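Local coordinates for glutamine aminotransferase class-II domain protein (Ruegeria pomeroyi, PDB 3MDN) that is probably a class-II glutamine amidotransferase of the Ntn-hydrolase clan, a family that releases ammonia from glutamine for transfer to an acceptor, at residues Leu148-Leu151 and Ala152-Glu155; Gly163-Ala166 and Arg167-Arg171; Phe191-Gln195 and Thr196-Ala200. All blocks are in the same frame, centred on the assembly; numbering follows the deposited sequence.

Interaction 1 (Leu148-Leu151 and Ala152-Glu155); sequences LFLL and ALSE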
loop_
_atom_site.group_PDB
_atom_site.type_symbol
_atom_site.label_atom_id
_atom_site.label_comp_id
_atom_site.label_asym_id
_atom_site.label_seq_id
_atom_site.Cartn_x
_atom_site.Cartn_y
_atom_site.Cartn_z
ATOM N N LEU D 148 -0.573 -13.732 22.663
ATOM C CA LEU D 148 -1.356 -13.551 23.863
ATOM C C LEU D 148 -2.846 -13.842 23.556
ATOM O O LEU D 148 -3.556 -14.494 24.332
ATOM C CB LEU D 148 -1.184 -12.121 24.378
ATOM C CG LEU D 148 -1.016 -11.752 25.865
ATOM C CD1 LEU D 148 -1.632 -10.391 26.103
ATOM C CD2 LEU D 148 -1.584 -12.781 26.856
ATOM N N PHE D 149 -3.324 -13.328 22.435
ATOM C CA PHE D 149 -4.733 -13.498 22.057
ATOM C C PHE D 149 -5.054 -14.965 21.795
ATOM O O PHE D 149 -6.025 -15.497 22.297
ATOM C CB PHE D 149 -5.042 -12.680 20.806
ATOM C CG PHE D 149 -6.441 -12.872 20.246
ATOM C CD1 PHE D 149 -7.561 -12.888 21.066
ATOM C CD2 PHE D 149 -6.626 -12.946 18.866
ATOM C CE1 PHE D 149 -8.852 -13.004 20.513
ATOM C CE2 PHE D 149 -7.909 -13.089 18.311
ATOM C CZ PHE D 149 -9.010 -13.110 19.137
ATOM N N LEU D 150 -4.228 -15.617 21.007
ATOM C CA LEU D 150 -4.515 -17.022 20.641
ATOM C C LEU D 150 -4.318 -17.977 21.815
ATOM O O LEU D 150 -5.048 -18.969 21.940
ATOM C CB LEU D 150 -3.675 -17.444 19.446
ATOM C CG LEU D 150 -3.962 -16.557 18.235
ATOM C CD1 LEU D 150 -3.093 -16.992 17.098
ATOM C CD2 LEU D 150 -5.453 -16.591 17.827
ATOM N N LEU D 151 -3.325 -17.672 22.653
ATOM C CA LEU D 151 -3.153 -18.373 23.935
ATOM C C LEU D 151 -4.367 -18.206 24.846
ATOM O O LEU D 151 -4.755 -19.135 25.536
ATOM C CB LEU D 151 -1.937 -17.866 24.700
ATOM C CG LEU D 151 -0.468 -18.244 24.465
ATOM C CD1 LEU D 151 0.201 -18.254 25.850
ATOM C CD2 LEU D 151 -0.281 -19.611 23.844
ATOM N N ALA D 152 -4.945 -17.011 24.889
ATOM C CA ALA D 152 -6.144 -16.805 25.698
ATOM C C ALA D 152 -7.336 -17.605 25.142
ATOM O O ALA D 152 -8.102 -18.196 25.919
ATOM C CB ALA D 152 -6.476 -15.313 25.830
ATOM N N LEU D 153 -7.497 -17.617 23.820
ATOM C CA LEU D 153 -8.461 -18.547 23.191
ATOM C C LEU D 153 -8.175 -19.994 23.596
ATOM O O LEU D 153 -9.084 -20.697 24.057
ATOM C CB LEU D 153 -8.525 -18.383 21.653
ATOM C CG LEU D 153 -9.297 -17.108 21.258
ATOM C CD1 LEU D 153 -8.967 -16.587 19.860
ATOM C CD2 LEU D 153 -10.818 -17.270 21.441
ATOM N N SER D 154 -6.918 -20.431 23.457
ATOM C CA SER D 154 -6.512 -21.808 23.842
ATOM C C SER D 154 -6.880 -22.105 25.304
ATOM O O SER D 154 -7.209 -23.238 25.637
ATOM C CB SER D 154 -5.006 -22.024 23.635
ATOM O OG SER D 154 -4.632 -21.666 22.309
ATOM N N GLU D 155 -6.850 -21.072 26.148
ATOM C CA GLU D 155 -7.172 -21.200 27.573
ATOM C C GLU D 155 -8.667 -20.996 27.930
ATOM O O GLU D 155 -8.995 -20.881 29.090
ATOM C CB GLU D 155 -6.327 -20.222 28.404
ATOM C CG GLU D 155 -4.814 -20.518 28.490
ATOM C CD GLU D 155 -4.492 -21.769 29.328
ATOM O OE1 GLU D 155 -5.323 -22.195 30.139
ATOM O OE2 GLU D 155 -3.408 -22.346 29.163
#
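The last turns of helix 144-154 carry this contact, in which Phe149 and Leu153 meet one turn apart while Ser154 turns back on Leu150. Leu153 lays its CD1 branch over one face of the Phe149 ring as a CH-pi contact. Leu153 CD1 stands 3.8 Å from the centroid of the Phe149 ring, 23° off the ring normal, and is offset toward the rim near CE1 and CZ. The ring gets there because CG of Phe149 is anti to the backbone N (chi1 175°). Leu150 adds its CD2 branch, 4.1 Å from the same CD1 of Leu153.

The i to i-4 backbone bonds of the helix continue here, with Leu153 N bonded to Phe149 O at 3.0 Å. At the C-terminal end of the helix the pattern gains a side chain. Ser154 N and Ser154 OG both donate to Leu150 O, each at 2.8 Å, from opposite faces of the carbonyl plane. OG lies beside its own backbone N (chi1 -53°), which turns the hydroxyl back toward that carbonyl. Ser154 OG is also hydrogen-bonded to Ala132 N. Glu155, the first residue to leave helical backbone angles, still gives its N to Leu151 O at 2.9 Å. In the fold, the Phe149 side faces strand 104-106, and its ring meets that of Phe111. Leu148 and Leu151 pack on helix 161-179.

Interaction 2 (Gly163-Ala166 and Arg167-Arg171); sequences GALA and RAIAR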
loop_
_atom_site.group_PDB
_atom_site.type_symbol
_atom_site.label_atom_id
_atom_site.label_comp_id
_atom_site.label_asym_id
_atom_site.label_seq_id
_atom_site.Cartn_x
_atom_site.Cartn_y
_atom_site.Cartn_z
ATOM N N GLY D 163 -10.441 -15.625 33.550
ATOM C CA GLY D 163 -9.568 -16.781 33.833
ATOM C C GLY D 163 -8.631 -17.080 32.667
ATOM O O GLY D 163 -7.439 -17.313 32.857
ATOM N N ALA D 164 -9.155 -17.038 31.446
ATOM C CA ALA D 164 -8.348 -17.399 30.270
ATOM C C ALA D 164 -7.236 -16.373 30.008
ATOM O O ALA D 164 -6.107 -16.745 29.734
ATOM C CB ALA D 164 -9.213 -17.586 29.050
ATOM N N LEU D 165 -7.545 -15.085 30.106
ATOM C CA LEU D 165 -6.502 -14.096 29.883
ATOM C C LEU D 165 -5.450 -14.234 30.995
ATOM O O LEU D 165 -4.239 -14.237 30.743
ATOM C CB LEU D 165 -7.087 -12.681 29.816
ATOM C CG LEU D 165 -6.020 -11.615 29.571
ATOM C CD1 LEU D 165 -5.381 -11.848 28.196
ATOM C CD2 LEU D 165 -6.612 -10.250 29.626
ATOM N N ALA D 166 -5.937 -14.361 32.227
ATOM C CA ALA D 166 -5.111 -14.620 33.423
ATOM C C ALA D 166 -4.105 -15.778 33.198
ATOM O O ALA D 166 -2.901 -15.656 33.482
ATOM C CB ALA D 166 -6.011 -14.912 34.630
ATOM N N ARG D 167 -4.594 -16.892 32.673
ATOM C CA ARG D 167 -3.720 -18.055 32.391
ATOM C C ARG D 167 -2.724 -17.838 31.224
ATOM O O ARG D 167 -1.539 -18.248 31.290
ATOM C CB ARG D 167 -4.564 -19.316 32.176
ATOM C CG ARG D 167 -5.179 -19.913 33.470
ATOM C CD ARG D 167 -5.917 -21.271 33.202
ATOM N NE ARG D 167 -7.045 -21.103 32.284
ATOM C CZ ARG D 167 -8.262 -20.729 32.666
ATOM N NH1 ARG D 167 -9.232 -20.577 31.779
ATOM N NH2 ARG D 167 -8.516 -20.520 33.938
ATOM N N ALA D 168 -3.190 -17.215 30.149
ATOM C CA ALA D 168 -2.313 -16.913 29.013
ATOM C C ALA D 168 -1.162 -15.991 29.452
ATOM O O ALA D 168 0.009 -16.194 29.081
ATOM C CB ALA D 168 -3.111 -16.261 27.918
ATOM N N ILE D 169 -1.487 -14.998 30.270
ATOM C CA ILE D 169 -0.453 -14.090 30.767
ATOM C C ILE D 169 0.580 -14.785 31.661
ATOM O O ILE D 169 1.796 -14.590 31.494
ATOM C CB ILE D 169 -1.112 -12.878 31.467
ATOM C CG1 ILE D 169 -1.653 -11.921 30.390
ATOM C CG2 ILE D 169 -0.138 -12.162 32.401
ATOM C CD1 ILE D 169 -2.567 -10.880 30.983
ATOM N N ALA D 170 0.104 -15.596 32.614
ATOM C CA ALA D 170 0.995 -16.407 33.469
ATOM C C ALA D 170 1.980 -17.211 32.627
ATOM O O ALA D 170 3.192 -17.222 32.879
ATOM C CB ALA D 170 0.175 -17.360 34.386
ATOM N N ARG D 171 1.450 -17.896 31.624
ATOM C CA ARG D 171 2.277 -18.719 30.748
ATOM C C ARG D 171 3.354 -17.900 30.022
ATOM O O ARG D 171 4.534 -18.275 30.004
ATOM C CB ARG D 171 1.388 -19.435 29.747
ATOM C CG ARG D 171 1.017 -20.819 30.184
ATOM C CD ARG D 171 2.070 -21.831 29.615
ATOM N NE ARG D 171 1.555 -22.680 28.540
ATOM C CZ ARG D 171 0.268 -22.778 28.217
ATOM N NH1 ARG D 171 -0.633 -22.072 28.882
ATOM N NH2 ARG D 171 -0.115 -23.585 27.240
#
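Arg167 folds back over the preceding turn of helix 161-179 and lies against Gly163 and Ala164. Arg167 CB is 3.6 Å from Gly163 O, and Arg167 CG is 3.5 Å from the same oxygen. Arg167 N donates to Gly163 O at 2.9 Å in the ordinary helical pattern. Beyond CG the chain bends at chi3 (-62°), which brings the guanidinium back over the helix backbone. Gly163 O then sits over the centre of one guanidinium face, 3.5 Å from Arg167 CZ. NH2 lies beside Gly163, where a side chain would be crowded. Arg167 NH1 lies 3.6 Å from Ala164 N. The charge is met outside the turn: NE forms a salt bridge with Glu155, and NH1 forms another with Asp160, whose other carboxylate oxygen accepts from Gly163 N. A leucine here would probably leave Asp160 without this salt bridge and Glu155 with only Arg171 of its two arginine partners, and would take the guanidinium face off Gly163 O.

A second side of the helix is apolar. Here Leu165 and Ile169 pack one turn apart, facing strands 185-192 and 197-203. The CD1 methyl of Ile169 reaches Leu165 CG at 3.8 Å.

Interaction 3 (Phe191-Gln195 and Thr196-Ala200); sequences FSDGQ and TLYAA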
loop_
_atom_site.group_PDB
_atom_site.type_symbol
_atom_site.label_atom_id
_atom_site.label_comp_id
_atom_site.label_asym_id
_atom_site.label_seq_id
_atom_site.Cartn_x
_atom_site.Cartn_y
_atom_site.Cartn_z
ATOM N N PHE D 191 -10.649 -6.023 24.435
ATOM C CA PHE D 191 -11.106 -7.203 23.720
ATOM C C PHE D 191 -12.626 -7.368 23.882
ATOM O O PHE D 191 -13.187 -6.844 24.817
ATOM C CB PHE D 191 -10.310 -8.474 24.092
ATOM C CG PHE D 191 -10.262 -8.787 25.569
ATOM C CD1 PHE D 191 -9.388 -8.115 26.420
ATOM C CD2 PHE D 191 -11.072 -9.778 26.110
ATOM C CE1 PHE D 191 -9.361 -8.406 27.786
ATOM C CE2 PHE D 191 -11.041 -10.075 27.472
ATOM C CZ PHE D 191 -10.179 -9.418 28.302
ATOM N N SER D 192 -13.278 -8.039 22.925
ATOM C CA SER D 192 -14.758 -8.118 22.873
ATOM C C SER D 192 -15.226 -9.393 22.225
ATOM O O SER D 192 -14.525 -9.976 21.367
ATOM C CB SER D 192 -15.338 -6.950 22.057
ATOM O OG SER D 192 -16.770 -6.910 22.114
ATOM N N ASP D 193 -16.436 -9.808 22.576
ATOM C CA ASP D 193 -17.084 -10.925 21.881
ATOM C C ASP D 193 -18.214 -10.378 21.050
ATOM O O ASP D 193 -19.019 -11.129 20.540
ATOM C CB ASP D 193 -17.623 -11.972 22.870
ATOM C CG ASP D 193 -18.526 -11.359 23.948
ATOM O OD1 ASP D 193 -18.876 -10.153 23.843
ATOM O OD2 ASP D 193 -18.874 -12.074 24.914
ATOM N N GLY D 194 -18.291 -9.059 20.922
ATOM C CA GLY D 194 -19.369 -8.459 20.153
ATOM C C GLY D 194 -20.615 -8.154 20.956
ATOM O O GLY D 194 -21.542 -7.555 20.427
ATOM N N GLN D 195 -20.637 -8.556 22.226
ATOM C CA GLN D 195 -21.693 -8.159 23.172
ATOM C C GLN D 195 -21.173 -7.382 24.400
ATOM O O GLN D 195 -21.784 -6.401 24.846
ATOM C CB GLN D 195 -22.456 -9.403 23.637
ATOM C CG GLN D 195 -23.586 -9.858 22.670
ATOM C CD GLN D 195 -24.976 -9.441 23.224
ATOM O OE1 GLN D 195 -25.640 -10.210 23.958
ATOM N NE2 GLN D 195 -25.392 -8.208 22.916
ATOM N N THR D 196 -20.040 -7.825 24.935
ATOM C CA THR D 196 -19.429 -7.214 26.117
ATOM C C THR D 196 -18.079 -6.669 25.702
ATOM O O THR D 196 -17.427 -7.269 24.869
ATOM C CB THR D 196 -19.236 -8.261 27.250
ATOM O OG1 THR D 196 -20.505 -8.813 27.603
ATOM C CG2 THR D 196 -18.611 -7.640 28.491
ATOM N N LEU D 197 -17.645 -5.560 26.301
ATOM C CA LEU D 197 -16.334 -5.014 25.997
ATOM C C LEU D 197 -15.484 -5.193 27.261
ATOM O O LEU D 197 -15.959 -4.908 28.365
ATOM C CB LEU D 197 -16.439 -3.528 25.635
ATOM C CG LEU D 197 -15.107 -2.763 25.586
ATOM C CD1 LEU D 197 -14.237 -3.358 24.469
ATOM C CD2 LEU D 197 -15.301 -1.235 25.356
ATOM N N TYR D 198 -14.250 -5.660 27.099
ATOM C CA TYR D 198 -13.367 -5.934 28.231
ATOM C C TYR D 198 -12.107 -5.106 28.099
ATOM O O TYR D 198 -11.696 -4.762 26.988
ATOM C CB TYR D 198 -12.919 -7.403 28.249
ATOM C CG TYR D 198 -14.040 -8.393 28.425
ATOM C CD1 TYR D 198 -14.586 -9.045 27.324
ATOM C CD2 TYR D 198 -14.593 -8.629 29.691
ATOM C CE1 TYR D 198 -15.625 -9.954 27.472
ATOM C CE2 TYR D 198 -15.644 -9.553 29.851
ATOM C CZ TYR D 198 -16.141 -10.209 28.738
ATOM O OH TYR D 198 -17.190 -11.084 28.857
ATOM N N ALA D 199 -11.461 -4.840 29.224
ATOM C CA ALA D 199 -10.130 -4.295 29.157
ATOM C C ALA D 199 -9.398 -4.706 30.407
ATOM O O ALA D 199 -9.992 -4.821 31.464
ATOM C CB ALA D 199 -10.176 -2.763 29.031
ATOM N N ALA D 200 -8.108 -4.947 30.288
ATOM C CA ALA D 200 -7.326 -5.360 31.450
ATOM C C ALA D 200 -6.019 -4.594 31.425
ATOM O O ALA D 200 -5.578 -4.145 30.383
ATOM C CB ALA D 200 -7.075 -6.876 31.429
HETATM O O HOH W 1 -20.710 -11.134 26.599
HETATM O O HOH W 2 -17.807 -13.036 27.186
#
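Asp193 OD1 takes two backbone N-H groups across the turn. Thr196 N donates to Asp193 OD1 at 2.8 Å in a nearly straight bond, and Gln195 N donates from above the carboxylate plane. The Gln195 bond closes an Asx turn. Ser192 OG likewise works twice: it accepts from Gly194 N, forming an ST turn, and donates to Thr196 O at 2.9 Å from above that carbonyl plane. OG is anti to its backbone N (chi1 -173°), and from there it spans the loop. Asp193 OD2 accepts a hydrogen bond from each of two waters. One bridges to Thr196 OG1, the other to Tyr198 OH. Both carboxylate oxygens are thus held, which should limit rotation of the group.

Next to the loop, Phe191 and Tyr198 form an antiparallel hydrogen-bonded pair, with Tyr198 N to Phe191 O at 2.8 Å and Phe191 N to Tyr198 O at 3.0 Å. Their rings lie on the same side of the sheet. The planes are 18° apart but slid so far that they barely overlap. Instead, Tyr198 CB sits over the Phe191 ring as a CH-pi contact, 3.5 Å from its centroid. Thr196 CG2 sits over one face of the Tyr198 ring, toward its rim. Trp109 of strand 109-114 touches both aromatic side chains. Gly194, with a positive phi, completes the connection of a beta hairpin between strands 185-192 and 197-203.

The three contacts follow one another along the chain, all within the class-II glutamine amidotransferase domain. Interactions 1 and 2 lie on successive helices, 144-154 and 161-179, with centres about 8 Å apart. Glu155, at the end of the first helix, bridges to two arginines of the second, Arg171 as well as Arg167, and Ala152 O packs on Ala164 CB. Interaction 3 is at the turn of the hairpin that follows. Its centre is about 16 Å from that of interaction 2, yet Leu165 CD2 touches both Phe191 and Ala200. Interactions 1 and 3 do not touch; their nearest atoms are about 6 Å apart. Helix 161-179 therefore packs against both helix 144-154 and the hairpin's sheet, consistent with the layered Ntn-hydrolase fold.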